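Local coordinates for DegQ (Legionella fallonii, PDB 3PV2), which acts as a self-compartmentalizing HtrA-family protease, probably with chaperone activity, whose trypsin-fold and PDZ domains assemble into 12-subunit particles, at residues E434-V439 against S445-V450; I157-G162 against N168-T173; I250-I255 against L326-S331. One frame throughout, in Å; residues are numbered along the deposited sequence.

Contact 1: E434-V439 against S445-V450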
ATOM      1  N   GLU B 434     -53.209   9.772 -30.216  1.00 41.46           N
ATOM      2  CA  GLU B 434     -51.916  10.312 -29.883  1.00 39.59           C
ATOM      3  C   GLU B 434     -52.043  11.727 -29.456  1.00 34.78           C
ATOM      4  O   GLU B 434     -53.087  12.381 -29.722  1.00 37.50           O
ATOM      5  CB  GLU B 434     -51.083  10.270 -31.107  1.00 38.50           C
ATOM      6  CG  GLU B 434     -51.769  11.130 -32.107  1.00 46.16           C
ATOM      7  CD  GLU B 434     -51.389  10.799 -33.549  1.00 51.56           C
ATOM      8  OE1 GLU B 434     -50.810   9.714 -33.820  1.00 60.42           O
ATOM      9  OE2 GLU B 434     -51.711  11.651 -34.369  1.00 55.43           O
ATOM     10  N   LEU B 435     -51.033  12.200 -28.757  1.00 33.08           N
ATOM     11  CA  LEU B 435     -50.933  13.574 -28.394  1.00 32.71           C
ATOM     12  C   LEU B 435     -49.574  14.066 -28.825  1.00 32.47           C
ATOM     13  O   LEU B 435     -48.540  13.569 -28.402  1.00 32.32           O
ATOM     14  CB  LEU B 435     -51.090  13.744 -26.872  1.00 32.39           C
ATOM     15  CG  LEU B 435     -50.857  15.153 -26.284  1.00 32.06           C
ATOM     16  CD1 LEU B 435     -51.848  16.185 -26.744  1.00 32.37           C
ATOM     17  CD2 LEU B 435     -50.880  15.191 -24.719  1.00 31.87           C
ATOM     18  N   LEU B 436     -49.588  15.127 -29.632  1.00 32.57           N
ATOM     19  CA  LEU B 436     -48.378  15.752 -30.080  1.00 32.49           C
ATOM     20  C   LEU B 436     -48.004  16.862 -29.123  1.00 32.08           C
ATOM     21  O   LEU B 436     -48.793  17.771 -28.900  1.00 32.08           O
ATOM     22  CB  LEU B 436     -48.585  16.319 -31.479  1.00 32.97           C
ATOM     23  CG  LEU B 436     -47.367  17.075 -32.010  1.00 33.04           C
ATOM     24  CD1 LEU B 436     -46.350  16.054 -32.368  1.00 33.29           C
ATOM     25  CD2 LEU B 436     -47.798  17.977 -33.230  1.00 33.57           C
ATOM     26  N   VAL B 437     -46.848  16.756 -28.470  1.00 31.86           N
ATOM     27  CA  VAL B 437     -46.427  17.816 -27.505  1.00 31.58           C
ATOM     28  C   VAL B 437     -45.124  18.440 -28.001  1.00 31.75           C
ATOM     29  O   VAL B 437     -44.282  17.791 -28.666  1.00 32.04           O
ATOM     30  CB  VAL B 437     -46.240  17.316 -26.105  1.00 31.34           C
ATOM     31  CG1 VAL B 437     -47.462  16.538 -25.695  1.00 31.34           C
ATOM     32  CG2 VAL B 437     -45.125  16.329 -26.077  1.00 31.48           C
ATOM     33  N   GLN B 438     -45.060  19.751 -27.912  1.00 31.75           N
ATOM     34  CA  GLN B 438     -43.822  20.428 -28.139  1.00 31.99           C
ATOM     35  C   GLN B 438     -43.218  20.767 -26.787  1.00 31.82           C
ATOM     36  O   GLN B 438     -43.845  21.451 -25.982  1.00 31.65           O
ATOM     37  CB  GLN B 438     -44.065  21.746 -28.899  1.00 32.26           C
ATOM     38  CG  GLN B 438     -42.804  22.474 -29.223  1.00 32.65           C
ATOM     39  CD  GLN B 438     -43.063  23.768 -29.970  1.00 33.03           C
ATOM     40  OE1 GLN B 438     -44.204  24.231 -29.993  1.00 37.60           O
ATOM     41  NE2 GLN B 438     -41.995  24.435 -30.465  1.00 33.54           N
ATOM     42  N   VAL B 439     -42.003  20.272 -26.526  1.00 32.03           N
ATOM     43  CA  VAL B 439     -41.360  20.472 -25.230  1.00 32.04           C
ATOM     44  C   VAL B 439     -40.142  21.335 -25.357  1.00 32.52           C
ATOM     45  O   VAL B 439     -39.381  21.197 -26.322  1.00 32.97           O
ATOM     46  CB  VAL B 439     -40.953  19.150 -24.497  1.00 32.08           C
ATOM     47  CG1 VAL B 439     -42.210  18.276 -23.985  1.00 31.67           C
ATOM     48  CG2 VAL B 439     -39.978  18.299 -25.252  1.00 32.58           C
ATOM     49  N   SER B 445     -35.623  22.461 -28.038  1.00 37.30           N
ATOM     50  CA  SER B 445     -37.028  22.107 -28.072  1.00 35.26           C
ATOM     51  C   SER B 445     -37.130  20.874 -28.890  1.00 34.73           C
ATOM     52  O   SER B 445     -36.282  20.629 -29.723  1.00 36.69           O
ATOM     53  CB  SER B 445     -37.819  23.234 -28.713  1.00 34.92           C
ATOM     54  OG  SER B 445     -38.042  24.327 -27.817  1.00 41.33           O
ATOM     55  N   MET B 446     -38.208  20.137 -28.723  1.00 34.08           N
ATOM     56  CA  MET B 446     -38.549  19.085 -29.637  1.00 34.21           C
ATOM     57  C   MET B 446     -40.023  18.703 -29.624  1.00 33.53           C
ATOM     58  O   MET B 446     -40.703  18.891 -28.613  1.00 32.94           O
ATOM     59  CB  MET B 446     -37.731  17.831 -29.415  1.00 36.29           C
ATOM     60  CG  MET B 446     -37.794  17.292 -28.027  1.00 44.85           C
ATOM     61  SD  MET B 446     -36.547  15.925 -27.948  1.00 68.61           S
ATOM     62  CE  MET B 446     -36.262  15.602 -29.703  1.00 58.10           C
ATOM     63  N   TYR B 447     -40.466  18.137 -30.749  1.00 33.77           N
ATOM     64  CA  TYR B 447     -41.777  17.582 -30.818  1.00 33.36           C
ATOM     65  C   TYR B 447     -41.767  16.084 -30.445  1.00 33.41           C
ATOM     66  O   TYR B 447     -40.880  15.387 -30.894  1.00 34.04           O
ATOM     67  CB  TYR B 447     -42.401  17.732 -32.220  1.00 33.72           C
ATOM     68  CG  TYR B 447     -42.867  19.125 -32.528  1.00 33.66           C
ATOM     69  CD1 TYR B 447     -44.169  19.525 -32.209  1.00 33.26           C
ATOM     70  CD2 TYR B 447     -42.054  20.017 -33.255  1.00 34.21           C
ATOM     71  CE1 TYR B 447     -44.624  20.800 -32.495  1.00 33.37           C
ATOM     72  CE2 TYR B 447     -42.487  21.265 -33.571  1.00 34.28           C
ATOM     73  CZ  TYR B 447     -43.789  21.675 -33.205  1.00 33.87           C
ATOM     74  OH  TYR B 447     -44.254  22.906 -33.575  1.00 34.13           O
ATOM     75  N   LEU B 448     -42.747  15.620 -29.653  1.00 32.91           N
ATOM     76  CA  LEU B 448     -42.748  14.210 -29.197  1.00 33.03           C
ATOM     77  C   LEU B 448     -44.157  13.748 -29.413  1.00 32.84           C
ATOM     78  O   LEU B 448     -45.068  14.535 -29.250  1.00 32.48           O
ATOM     79  CB  LEU B 448     -42.525  14.254 -27.701  1.00 32.67           C
ATOM     80  CG  LEU B 448     -41.139  14.094 -27.131  1.00 33.51           C
ATOM     81  CD1 LEU B 448     -40.019  14.021 -28.141  1.00 33.82           C
ATOM     82  CD2 LEU B 448     -40.925  14.888 -25.897  1.00 34.23           C
ATOM     83  N   LEU B 449     -44.382  12.495 -29.723  1.00 33.21           N
ATOM     84  CA  LEU B 449     -45.724  12.028 -29.863  1.00 33.17           C
ATOM     85  C   LEU B 449     -45.979  11.074 -28.767  1.00 33.08           C
ATOM     86  O   LEU B 449     -45.289  10.126 -28.653  1.00 33.46           O
ATOM     87  CB  LEU B 449     -45.826  11.267 -31.158  1.00 33.86           C
ATOM     88  CG  LEU B 449     -46.456  12.001 -32.322  1.00 38.19           C
ATOM     89  CD1 LEU B 449     -46.390  11.056 -33.560  1.00 46.73           C
ATOM     90  CD2 LEU B 449     -47.954  12.304 -31.996  1.00 36.16           C
ATOM     91  N   VAL B 450     -46.929  11.362 -27.918  1.00 32.68           N
ATOM     92  CA  VAL B 450     -47.262  10.509 -26.844  1.00 32.69           C
ATOM     93  C   VAL B 450     -48.416   9.611 -27.320  1.00 33.10           C
ATOM     94  O   VAL B 450     -49.412  10.089 -27.824  1.00 33.13           O
ATOM     95  CB  VAL B 450     -47.748  11.355 -25.669  1.00 32.23           C
ATOM     96  CG1 VAL B 450     -48.081  10.372 -24.470  1.00 32.38           C
ATOM     97  CG2 VAL B 450     -46.648  12.406 -25.303  1.00 31.92           C
TER

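Contact 2: I157-G162 against N168-T173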
ATOM      1  N   ILE B 157     -38.158 -21.013  21.376  1.00 40.69           N
ATOM      2  CA  ILE B 157     -37.700 -22.372  21.275  1.00 42.66           C
ATOM      3  C   ILE B 157     -37.386 -22.722  19.827  1.00 43.99           C
ATOM      4  O   ILE B 157     -38.239 -22.538  18.927  1.00 42.00           O
ATOM      5  CB  ILE B 157     -38.780 -23.393  21.650  1.00 44.06           C
ATOM      6  CG1 ILE B 157     -39.591 -22.931  22.836  1.00 46.90           C
ATOM      7  CG2 ILE B 157     -38.111 -24.783  21.985  1.00 47.08           C
ATOM      8  CD1 ILE B 157     -40.779 -23.907  23.093  1.00 46.93           C
ATOM      9  N   GLY B 158     -36.215 -23.307  19.590  1.00 44.76           N
ATOM     10  CA  GLY B 158     -35.967 -23.891  18.277  1.00 46.27           C
ATOM     11  C   GLY B 158     -35.457 -25.297  18.416  1.00 47.59           C
ATOM     12  O   GLY B 158     -35.356 -25.839  19.512  1.00 45.86           O
ATOM     13  N   ASN B 159     -35.115 -25.884  17.290  1.00 49.38           N
ATOM     14  CA  ASN B 159     -34.526 -27.206  17.316  1.00 51.63           C
ATOM     15  C   ASN B 159     -33.447 -27.077  16.306  1.00 54.01           C
ATOM     16  O   ASN B 159     -33.620 -27.499  15.153  1.00 53.20           O
ATOM     17  CB  ASN B 159     -35.541 -28.272  16.960  1.00 50.92           C
ATOM     18  CG  ASN B 159     -34.945 -29.716  16.890  1.00 55.02           C
ATOM     19  OD1 ASN B 159     -33.727 -29.952  16.821  1.00 58.58           O
ATOM     20  ND2 ASN B 159     -35.845 -30.680  16.869  1.00 58.70           N
ATOM     21  N   PRO B 160     -32.342 -26.419  16.703  1.00 57.32           N
ATOM     22  CA  PRO B 160     -31.342 -26.160  15.706  1.00 60.67           C
ATOM     23  C   PRO B 160     -30.474 -27.355  15.398  1.00 64.83           C
ATOM     24  O   PRO B 160     -29.821 -27.339  14.381  1.00 66.05           O
ATOM     25  CB  PRO B 160     -30.490 -25.082  16.351  1.00 60.58           C
ATOM     26  CG  PRO B 160     -30.527 -25.429  17.783  1.00 59.78           C
ATOM     27  CD  PRO B 160     -31.905 -25.976  18.032  1.00 56.94           C
ATOM     28  N   PHE B 161     -30.457 -28.375  16.247  1.00 68.98           N
ATOM     29  CA  PHE B 161     -29.427 -29.406  16.096  1.00 74.83           C
ATOM     30  C   PHE B 161     -29.864 -30.707  15.411  1.00 77.71           C
ATOM     31  O   PHE B 161     -29.039 -31.340  14.760  1.00 80.46           O
ATOM     32  CB  PHE B 161     -28.792 -29.738  17.449  1.00 75.65           C
ATOM     33  CG  PHE B 161     -28.174 -28.551  18.147  1.00 77.58           C
ATOM     34  CD1 PHE B 161     -27.098 -27.873  17.580  1.00 80.41           C
ATOM     35  CD2 PHE B 161     -28.652 -28.141  19.400  1.00 77.39           C
ATOM     36  CE1 PHE B 161     -26.518 -26.796  18.244  1.00 82.04           C
ATOM     37  CE2 PHE B 161     -28.090 -27.064  20.072  1.00 78.55           C
ATOM     38  CZ  PHE B 161     -27.026 -26.381  19.500  1.00 80.18           C
ATOM     39  N   GLY B 162     -31.121 -31.119  15.568  1.00 79.58           N
ATOM     40  CA  GLY B 162     -31.579 -32.399  14.990  1.00 81.94           C
ATOM     41  C   GLY B 162     -30.854 -33.648  15.494  1.00 84.97           C
ATOM     42  O   GLY B 162     -30.366 -33.688  16.627  1.00 84.81           O
ATOM     43  N   ASN B 168     -31.784 -34.131  23.267  1.00 75.30           N
ATOM     44  CA  ASN B 168     -31.373 -32.790  23.681  1.00 73.19           C
ATOM     45  C   ASN B 168     -31.069 -31.905  22.466  1.00 71.19           C
ATOM     46  O   ASN B 168     -30.081 -31.190  22.437  1.00 69.89           O
ATOM     47  CB  ASN B 168     -30.147 -32.849  24.586  1.00 74.85           C
ATOM     48  CG  ASN B 168     -30.323 -33.780  25.750  1.00 75.29           C
ATOM     49  OD1 ASN B 168     -29.665 -34.802  25.818  1.00 81.47           O
ATOM     50  ND2 ASN B 168     -31.206 -33.438  26.671  1.00 72.30           N
ATOM     51  N   SER B 169     -31.900 -31.984  21.438  1.00 68.91           N
ATOM     52  CA  SER B 169     -31.641 -31.215  20.233  1.00 67.18           C
ATOM     53  C   SER B 169     -32.287 -29.844  20.285  1.00 64.43           C
ATOM     54  O   SER B 169     -32.085 -29.038  19.397  1.00 65.14           O
ATOM     55  CB  SER B 169     -32.107 -31.972  18.996  1.00 66.47           C
ATOM     56  OG  SER B 169     -33.443 -32.410  19.156  1.00 65.74           O
ATOM     57  N   GLN B 170     -33.065 -29.565  21.313  1.00 61.36           N
ATOM     58  CA  GLN B 170     -33.737 -28.272  21.351  1.00 59.50           C
ATOM     59  C   GLN B 170     -32.964 -27.201  22.118  1.00 56.87           C
ATOM     60  O   GLN B 170     -32.032 -27.479  22.894  1.00 56.41           O
ATOM     61  CB  GLN B 170     -35.130 -28.434  21.875  1.00 59.43           C
ATOM     62  CG  GLN B 170     -35.719 -29.679  21.195  1.00 65.30           C
ATOM     63  CD  GLN B 170     -37.188 -29.602  20.939  1.00 69.31           C
ATOM     64  OE1 GLN B 170     -37.724 -30.343  20.090  1.00 72.23           O
ATOM     65  NE2 GLN B 170     -37.876 -28.735  21.703  1.00 71.08           N
ATOM     66  N   SER B 171     -33.376 -25.978  21.867  1.00 53.07           N
ATOM     67  CA  SER B 171     -32.695 -24.810  22.401  1.00 51.96           C
ATOM     68  C   SER B 171     -33.773 -23.852  22.816  1.00 48.23           C
ATOM     69  O   SER B 171     -34.616 -23.531  22.011  1.00 48.60           O
ATOM     70  CB  SER B 171     -31.834 -24.227  21.286  1.00 52.15           C
ATOM     71  OG  SER B 171     -30.976 -23.195  21.721  1.00 57.25           O
ATOM     72  N   ALA B 172     -33.741 -23.375  24.050  1.00 45.01           N
ATOM     73  CA  ALA B 172     -34.741 -22.419  24.565  1.00 41.65           C
ATOM     74  C   ALA B 172     -34.091 -21.181  25.221  1.00 39.87           C
ATOM     75  O   ALA B 172     -33.139 -21.321  25.893  1.00 39.97           O
ATOM     76  CB  ALA B 172     -35.662 -23.121  25.568  1.00 40.83           C
ATOM     77  N   THR B 173     -34.652 -19.989  25.037  1.00 37.71           N
ATOM     78  CA  THR B 173     -34.207 -18.778  25.676  1.00 37.67           C
ATOM     79  C   THR B 173     -35.423 -18.059  26.267  1.00 35.87           C
ATOM     80  O   THR B 173     -36.544 -18.242  25.805  1.00 35.88           O
ATOM     81  CB  THR B 173     -33.472 -17.870  24.665  1.00 38.38           C
ATOM     82  OG1 THR B 173     -34.364 -17.581  23.570  1.00 37.76           O
ATOM     83  CG2 THR B 173     -32.216 -18.590  24.115  1.00 38.69           C
TER

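Contact 3: I250-I255 against L326-S331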
ATOM      1  N   ILE B 250     -52.253 -22.288   2.199  1.00 56.13           N
ATOM      2  CA  ILE B 250     -52.755 -23.626   2.042  1.00 56.47           C
ATOM      3  C   ILE B 250     -53.852 -23.663   0.948  1.00 59.66           C
ATOM      4  O   ILE B 250     -53.741 -24.466   0.050  1.00 60.03           O
ATOM      5  CB  ILE B 250     -53.251 -24.212   3.386  1.00 56.92           C
ATOM      6  CG1 ILE B 250     -52.073 -24.509   4.331  1.00 53.65           C
ATOM      7  CG2 ILE B 250     -54.044 -25.517   3.210  1.00 55.15           C
ATOM      8  CD1 ILE B 250     -52.542 -24.807   5.721  1.00 53.78           C
ATOM      9  N   LYS B 251     -54.851 -22.783   1.019  1.00 62.54           N
ATOM     10  CA  LYS B 251     -55.952 -22.720   0.066  1.00 65.63           C
ATOM     11  C   LYS B 251     -55.473 -22.422  -1.352  1.00 66.46           C
ATOM     12  O   LYS B 251     -55.822 -23.156  -2.305  1.00 66.13           O
ATOM     13  CB  LYS B 251     -56.981 -21.651   0.478  1.00 68.14           C
ATOM     14  CG  LYS B 251     -58.463 -22.000   0.234  1.00 72.75           C
ATOM     15  CD  LYS B 251     -59.277 -20.810  -0.299  1.00 78.53           C
ATOM     16  CE  LYS B 251     -60.742 -20.793   0.170  1.00 83.30           C
ATOM     17  NZ  LYS B 251     -60.831 -20.234   1.576  1.00 85.31           N
ATOM     18  N   PHE B 252     -54.651 -21.384  -1.477  1.00 66.46           N
ATOM     19  CA  PHE B 252     -54.244 -20.835  -2.760  1.00 67.55           C
ATOM     20  C   PHE B 252     -52.779 -21.011  -3.210  1.00 67.12           C
ATOM     21  O   PHE B 252     -52.441 -20.671  -4.345  1.00 67.86           O
ATOM     22  CB  PHE B 252     -54.524 -19.322  -2.773  1.00 68.77           C
ATOM     23  CG  PHE B 252     -55.971 -18.952  -2.594  1.00 70.14           C
ATOM     24  CD1 PHE B 252     -56.891 -19.135  -3.632  1.00 72.56           C
ATOM     25  CD2 PHE B 252     -56.411 -18.382  -1.405  1.00 69.86           C
ATOM     26  CE1 PHE B 252     -58.235 -18.766  -3.470  1.00 73.06           C
ATOM     27  CE2 PHE B 252     -57.747 -18.012  -1.232  1.00 70.63           C
ATOM     28  CZ  PHE B 252     -58.661 -18.210  -2.259  1.00 73.50           C
ATOM     29  N   GLY B 253     -51.883 -21.439  -2.337  1.00 66.85           N
ATOM     30  CA  GLY B 253     -50.474 -21.581  -2.726  1.00 66.87           C
ATOM     31  C   GLY B 253     -49.610 -20.327  -2.674  1.00 67.94           C
ATOM     32  O   GLY B 253     -48.400 -20.438  -2.723  1.00 69.02           O
ATOM     33  N   SER B 254     -50.204 -19.143  -2.616  1.00 68.97           N
ATOM     34  CA  SER B 254     -49.464 -17.890  -2.361  1.00 70.14           C
ATOM     35  C   SER B 254     -50.427 -16.788  -1.940  1.00 70.26           C
ATOM     36  O   SER B 254     -51.622 -16.949  -2.092  1.00 70.56           O
ATOM     37  CB  SER B 254     -48.713 -17.419  -3.597  1.00 70.79           C
ATOM     38  OG  SER B 254     -49.623 -16.817  -4.506  1.00 73.77           O
ATOM     39  N   ILE B 255     -49.907 -15.688  -1.408  1.00 70.23           N
ATOM     40  CA  ILE B 255     -50.726 -14.567  -1.053  1.00 71.85           C
ATOM     41  C   ILE B 255     -50.758 -13.666  -2.296  1.00 74.12           C
ATOM     42  O   ILE B 255     -49.713 -13.242  -2.767  1.00 74.75           O
ATOM     43  CB  ILE B 255     -50.124 -13.709   0.124  1.00 72.16           C
ATOM     44  CG1 ILE B 255     -49.801 -14.568   1.359  1.00 70.49           C
ATOM     45  CG2 ILE B 255     -51.035 -12.528   0.462  1.00 69.81           C
ATOM     46  CD1 ILE B 255     -50.879 -15.488   1.738  1.00 68.89           C
ATOM     47  N   LEU B 326     -54.323  -9.138   3.234  1.00 74.62           N
ATOM     48  CA  LEU B 326     -54.469 -10.535   2.891  1.00 75.98           C
ATOM     49  C   LEU B 326     -55.887 -10.889   2.467  1.00 75.54           C
ATOM     50  O   LEU B 326     -56.229 -12.087   2.329  1.00 77.67           O
ATOM     51  CB  LEU B 326     -54.070 -11.415   4.088  1.00 78.21           C
ATOM     52  CG  LEU B 326     -52.828 -11.089   4.936  1.00 79.56           C
ATOM     53  CD1 LEU B 326     -52.863 -12.000   6.119  1.00 81.81           C
ATOM     54  CD2 LEU B 326     -51.487 -11.206   4.198  1.00 79.29           C
ATOM     55  N   LEU B 327     -56.737  -9.890   2.269  1.00 72.68           N
ATOM     56  CA  LEU B 327     -58.021 -10.176   1.630  1.00 71.22           C
ATOM     57  C   LEU B 327     -57.761 -10.442   0.162  1.00 69.53           C
ATOM     58  O   LEU B 327     -56.790  -9.976  -0.425  1.00 67.78           O
ATOM     59  CB  LEU B 327     -59.011  -9.015   1.787  1.00 70.41           C
ATOM     60  CG  LEU B 327     -59.697  -8.800   3.146  1.00 71.30           C
ATOM     61  CD1 LEU B 327     -59.021  -9.567   4.265  1.00 71.81           C
ATOM     62  CD2 LEU B 327     -59.769  -7.338   3.411  1.00 69.44           C
ATOM     63  N   ARG B 328     -58.678 -11.173  -0.428  1.00 69.10           N
ATOM     64  CA  ARG B 328     -58.538 -11.588  -1.802  1.00 68.35           C
ATOM     65  C   ARG B 328     -59.095 -10.567  -2.773  1.00 64.66           C
ATOM     66  O   ARG B 328     -60.194 -10.047  -2.576  1.00 62.16           O
ATOM     67  CB  ARG B 328     -59.269 -12.928  -1.989  1.00 70.43           C
ATOM     68  CG  ARG B 328     -58.463 -14.125  -1.466  1.00 75.13           C
ATOM     69  CD  ARG B 328     -58.018 -14.942  -2.641  1.00 80.17           C
ATOM     70  NE  ARG B 328     -56.604 -15.232  -2.628  1.00 81.29           N
ATOM     71  CZ  ARG B 328     -55.950 -15.637  -3.701  1.00 82.45           C
ATOM     72  NH1 ARG B 328     -56.595 -15.802  -4.846  1.00 81.16           N
ATOM     73  NH2 ARG B 328     -54.651 -15.872  -3.628  1.00 85.54           N
ATOM     74  N   VAL B 329     -58.367 -10.350  -3.861  1.00 63.07           N
ATOM     75  CA  VAL B 329     -58.877  -9.550  -4.955  1.00 61.31           C
ATOM     76  C   VAL B 329     -60.277 -10.061  -5.192  1.00 62.36           C
ATOM     77  O   VAL B 329     -60.499 -11.240  -5.138  1.00 64.32           O
ATOM     78  CB  VAL B 329     -58.015  -9.696  -6.240  1.00 61.65           C
ATOM     79  CG1 VAL B 329     -58.764  -9.123  -7.497  1.00 59.99           C
ATOM     80  CG2 VAL B 329     -56.620  -9.042  -6.046  1.00 59.18           C
ATOM     81  N   GLY B 330     -61.227  -9.180  -5.437  1.00 62.13           N
ATOM     82  CA  GLY B 330     -62.616  -9.554  -5.539  1.00 62.04           C
ATOM     83  C   GLY B 330     -63.404  -9.478  -4.255  1.00 62.47           C
ATOM     84  O   GLY B 330     -64.621  -9.310  -4.320  1.00 63.99           O
ATOM     85  N   SER B 331     -62.778  -9.637  -3.077  1.00 62.32           N
ATOM     86  CA  SER B 331     -63.590  -9.626  -1.843  1.00 62.11           C
ATOM     87  C   SER B 331     -64.211  -8.294  -1.480  1.00 60.70           C
ATOM     88  O   SER B 331     -63.625  -7.215  -1.676  1.00 59.01           O
ATOM     89  CB  SER B 331     -62.908 -10.194  -0.606  1.00 62.66           C
ATOM     90  OG  SER B 331     -61.523 -10.126  -0.634  1.00 64.56           O
TER

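Contact 1: E434-V439 against S445-V450
Glu434 meets the second strand just before the regular pairing begins. Its CB lies 3.8 Å from Leu449 CD2, and its CA approaches Val450 O as a CA-H...O contact. Leu435 then forms a hydrogen-bonded antiparallel pair with Val450. Leu435 N reaches Val450 O at 2.8 Å, and Val450 N returns the bond to Leu435 O.

Leu436 sits in a non-hydrogen-bonded pair with Leu449 and packs two ways on one face of the sheet. Its CD1 meets Leu449 CG, and its CG comes 4.0 Å from Tyr447 CD1. Val437 is tied to Leu448 by a bond in each direction. On the other face, Val437 CG2 lies 3.7 Å from Leu448 CB, while CG1 touches Val450 CG2.

Gln438 faces Tyr447. Its CG is anti to the backbone N (chi1 -177°) and the chain runs extended, which carries it obliquely over the ring. CG sits 4.2 Å from the Tyr447 ring centroid, over the face, as a CH-pi contact. CD lies beside Tyr447 CZ and OH, and the amide is stacked with its plane 15° from that of the ring. The amide is held at both ends: OE1 bonds Ser412 OG, and NE2 bonds Ser287 O of a neighbouring subunit. Tyr447 N also bonds Gln265 OE1 of the same neighbouring subunit, so the outer strand takes part in the assembly. Val439 closes the ladder with two backbone bonds to Met446. Its CG2 meets Met446 CG at 3.7 Å and Leu448 CD2 at 3.6 Å.

This is the C-terminal beta hairpin of the second PDZ domain. Strand 435-441 is flanked on its other edge by strand 409-413, and Val450 packs on Ala398 and Ala402 of helix 398-402.

Contact 2: I157-G162 against N168-T173
The contact between Ile157, Gly158 and their partners Ala172, Ser171 is the end of an antiparallel strand pair in the second barrel of the trypsin fold. Beyond it both segments leave the sheet and stay in touch as loops. Gly158 and Ser171 form the hydrogen-bonded pair. Gly158 N donates to Ser171 O at 2.9 Å. The return bond, Ser171 N to Gly158 O, is 3.1 Å long. Ile157 and Ala172 follow as a non-hydrogen-bonded pair, with Ile157 CA resting 3.4 Å from Ser171 O. Ala172 O accepts a bond from Ser178 OG of another neighbouring subunit.

In the loop part, Asn159 forms an Asx motif. With chi1 at 177°, its CG turns from the backbone N toward the turn that follows, where OD1 accepts a bond from Gly162 N at 3.1 Å. This ties the turn 159-162 to the side chain that begins it. The same OD1 touches Ser169 CB. Ser169 points into this turn, and its CB also lies 3.4 Å from Gly162 O.

Pro160 packs beside the strand end. Its CD lies 3.7 Å from Ser171 CB and also touches Ser169 O. Pro160 CG lies over the centre of the Phe161 ring, 3.6 Å above the plane. Across the contact, Phe161 CD2 reaches Ser169 O at 3.5 Å.

Strand 153-158 lies between strands 171-179 and 208-211 in the closed barrel, and Ile157 bonds through its backbone to Ala208. Ile157 and Ala172 pack on Leu25 of helix 22-28, and Asn159 lies against Ile32 and Asn34 of strand 32-40 in the first barrel.

Contact 3: I250-I255 against L326-S331
The Phe252 ring and the Arg328 guanidinium lie flat against each other. Their planes are 7° apart and their centres 3.5 Å apart. Arg328 CZ stands almost above the ring centroid, 11° off the ring normal, which makes this a cation-pi stack. NE is placed toward the rim, 3.3 Å from Phe252 CE2. The opposite face of the ring is covered by Lys251 CD, offset toward the rim, so the phenyl is layered between two basic side chains of which only Arg328 belongs to the other segment. At the edge of the guanidinium, near its plane, NH2 comes 3.6 Å from Ser254 O.

The aliphatic part of Arg328 joins in. CD lies 3.7 Å from the Phe252 ring centroid as a CH-pi contact, so the chain meets the ring with both its methylene and its charged end. The arginine is bent at its second and third torsions, and these bends turn the guanidinium flat on to the ring.

Away from the stack, Ile255 CG2 meets Leu326 CD2 at 4.0 Å, the two side chains approaching at a slant. The 326-331 segment ends in a type II beta turn from Arg328 to Ser331, with Ser331 N bonded to Arg328 O at 2.7 Å.

The contact lies at the surface and joins the protease domain to the first PDZ domain. Phe252 ends helix 239-252, and Gly253, with positive phi, leads the chain out of it. Segment 326-331 connects helix 318-325 to strand 332-339. Leu326 also packs on Asp244 and Val245 of helix 239-252, while Ile255 rests on Gln248 and Ile249.

Contacts 1 and 2 are buried; contact 3 is at the surface. Contact 1 is a regular hairpin ladder of the second PDZ domain, with six backbone bonds and apolar packing on both faces. Contact 2 keeps only two such bonds before loop packing and an Asx motif take over in the protease barrel. Contact 3 has no sheet pairing. It relies on a cation-pi stack and one aliphatic touch between two domains. The three share no helix or strand. Contacts 1 and 2 lie on opposite sides of the chain's centre, their centres about 66 Å apart, and both also meet neighbouring subunits. Contact 3 touches no other chain of the assembly.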